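Local coordinates for protein copper induced nitroreductase D (Lactococcus lactis, PDB 2WQF) that binds flavin mononucleotide and probably works as a nitroreductase-family oxidoreductase, induced by copper and involved in defence against oxidative stress, at residues L141-G147 and L177-I182. Residues are numbered along the deposited sequence; the frame is centred on the assembly and turned at random.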
loop_
_atom_site.group_PDB
_atom_site.type_symbol
_atom_site.label_atom_id
_atom_site.label_comp_id
_atom_site.label_asym_id
_atom_site.label_seq_id
_atom_site.Cartn_x
_atom_site.Cartn_y
_atom_site.Cartn_z
ATOM N N LEU A 141 -5.778 -3.271 -13.167
ATOM C CA LEU A 141 -5.879 -4.425 -14.065
ATOM C C LEU A 141 -7.264 -5.077 -13.936
ATOM O O LEU A 141 -7.879 -5.454 -14.944
ATOM C CB LEU A 141 -4.778 -5.427 -13.754
ATOM C CG LEU A 141 -3.352 -5.024 -14.121
ATOM C CD1 LEU A 141 -2.360 -6.045 -13.579
ATOM C CD2 LEU A 141 -3.190 -4.867 -15.603
ATOM N N ALA A 142 -7.775 -5.193 -12.714
ATOM C CA ALA A 142 -9.091 -5.784 -12.512
ATOM C C ALA A 142 -10.152 -4.953 -13.222
ATOM O O ALA A 142 -11.125 -5.490 -13.746
ATOM C CB ALA A 142 -9.404 -5.934 -11.023
ATOM N N GLU A 143 -9.972 -3.629 -13.249
ATOM C CA GLU A 143 -10.933 -2.773 -13.932
ATOM C C GLU A 143 -10.927 -2.994 -15.452
ATOM O O GLU A 143 -11.943 -2.770 -16.114
ATOM C CB GLU A 143 -10.710 -1.302 -13.574
ATOM C CG GLU A 143 -11.126 -0.987 -12.142
ATOM C CD GLU A 143 -12.641 -0.997 -11.940
ATOM O OE1 GLU A 143 -13.312 0.026 -12.267
ATOM O OE2 GLU A 143 -13.153 -2.039 -11.460
ATOM N N LEU A 144 -9.797 -3.441 -16.000
ATOM C CA LEU A 144 -9.737 -3.828 -17.415
ATOM C C LEU A 144 -10.331 -5.216 -17.666
ATOM O O LEU A 144 -10.396 -5.667 -18.809
ATOM C CB LEU A 144 -8.287 -3.816 -17.914
ATOM C CG LEU A 144 -7.564 -2.479 -17.888
ATOM C CD1 LEU A 144 -6.147 -2.689 -18.357
ATOM C CD2 LEU A 144 -8.298 -1.502 -18.749
ATOM N N GLY A 145 -10.747 -5.902 -16.605
ATOM C CA GLY A 145 -11.294 -7.249 -16.705
ATOM C C GLY A 145 -10.257 -8.359 -16.631
ATOM O O GLY A 145 -10.568 -9.530 -16.869
ATOM N N LEU A 146 -9.026 -7.983 -16.287
ATOM C CA LEU A 146 -7.916 -8.920 -16.129
ATOM C C LEU A 146 -7.750 -9.319 -14.682
ATOM O O LEU A 146 -7.983 -8.529 -13.786
ATOM C CB LEU A 146 -6.622 -8.308 -16.645
ATOM C CG LEU A 146 -6.615 -7.959 -18.133
ATOM C CD1 LEU A 146 -5.274 -7.398 -18.593
ATOM C CD2 LEU A 146 -7.019 -9.158 -18.974
ATOM N N GLY A 147 -7.349 -10.549 -14.448
ATOM C CA GLY A 147 -7.081 -11.004 -13.097
ATOM C C GLY A 147 -5.599 -10.996 -12.815
ATOM O O GLY A 147 -4.764 -10.868 -13.715
ATOM N N LEU A 177 3.618 -9.603 -9.602
ATOM C CA LEU A 177 2.189 -9.622 -9.865
ATOM C C LEU A 177 1.957 -10.298 -11.222
ATOM O O LEU A 177 2.258 -9.745 -12.269
ATOM C CB LEU A 177 1.615 -8.215 -9.825
ATOM C CG LEU A 177 0.101 -8.125 -9.887
ATOM C CD1 LEU A 177 -0.584 -8.618 -8.608
ATOM C CD2 LEU A 177 -0.322 -6.669 -10.191
ATOM N N VAL A 178 1.488 -11.540 -11.167
ATOM C CA VAL A 178 1.169 -12.359 -12.324
ATOM C C VAL A 178 -0.237 -11.990 -12.782
ATOM O O VAL A 178 -1.155 -11.907 -11.967
ATOM C CB VAL A 178 1.224 -13.844 -11.953
ATOM C CG1 VAL A 178 0.932 -14.711 -13.148
ATOM C CG2 VAL A 178 2.599 -14.189 -11.419
ATOM N N PHE A 179 -0.403 -11.709 -14.078
ATOM C CA PHE A 179 -1.672 -11.194 -14.587
ATOM C C PHE A 179 -2.043 -11.773 -15.931
ATOM O O PHE A 179 -1.199 -12.242 -16.701
ATOM C CB PHE A 179 -1.668 -9.659 -14.632
ATOM C CG PHE A 179 -0.851 -9.073 -15.756
ATOM C CD1 PHE A 179 -1.470 -8.708 -16.938
ATOM C CD2 PHE A 179 0.527 -8.934 -15.640
ATOM C CE1 PHE A 179 -0.728 -8.161 -17.982
ATOM C CE2 PHE A 179 1.287 -8.407 -16.694
ATOM C CZ PHE A 179 0.647 -8.037 -17.862
ATOM N N GLY A 180 -3.337 -11.775 -16.202
ATOM C CA GLY A 180 -3.837 -12.292 -17.465
ATOM C C GLY A 180 -5.339 -12.339 -17.520
ATOM O O GLY A 180 -6.021 -11.742 -16.698
ATOM N N SER A 181 -5.863 -13.036 -18.515
ATOM C CA SER A 181 -7.294 -13.198 -18.611
ATOM C C SER A 181 -7.801 -14.122 -17.512
ATOM O O SER A 181 -7.127 -15.069 -17.125
ATOM C CB SER A 181 -7.672 -13.739 -19.975
ATOM O OG SER A 181 -6.967 -14.934 -20.286
ATOM N N ILE A 182 -8.997 -13.820 -17.010
ATOM C CA ILE A 182 -9.590 -14.621 -15.947
ATOM C C ILE A 182 -10.193 -15.895 -16.519
ATOM O O ILE A 182 -11.080 -15.842 -17.354
ATOM C CB ILE A 182 -10.677 -13.825 -15.217
ATOM C CG1 ILE A 182 -10.063 -12.565 -14.606
ATOM C CG2 ILE A 182 -11.358 -14.694 -14.151
ATOM C CD1 ILE A 182 -11.068 -11.621 -13.908
HETATM O O HOH W 1 -10.249 -11.630 -18.550
#
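Gly-147 and Gly-180 form a hydrogen-bonded antiparallel pair where the chain leaves helix 121-143 through a Schellman motif at Gly-145 and joins the central sheet of the nitroreductase fold as strand 146-151. Gly-147 N donates to Gly-180 O (2.9 Å), and Gly-180 N returns a bond to Gly-147 O (3.0 Å). With no side chain on Gly-147, the flank of Ile-182 settles onto its backbone, Ile-182 CG1 lying 3.7 Å from Gly-147 CA, while Ile-182 CD1 reaches Gly-145 O. On the face that carries Leu-177 and Phe-179, Leu-141 and Leu-146 supply the bumps. CD1 of Leu-141 lies 3.8 Å from Phe-179 CB, where the two side chains cross at about a right angle; Leu-141 and Leu-177 meet tip to tip. A chi1 of 75° sets CG of Phe-179 between its own backbone N and carbonyl carbon, and the ring lies beside Leu-146, with Leu-146 CD1 at its edge, near its plane, 4.4 Å from Phe-179 CD1. Val-26 of helix 23-35 packs against Leu-141, Leu-146 and Phe-179 alike. Strand 146-151 continues to Gln-151 at the FMN site. At the outer end a water bridges the two segments, donating to Gly-145 O and accepting from Ile-182 N at 3.0 Å.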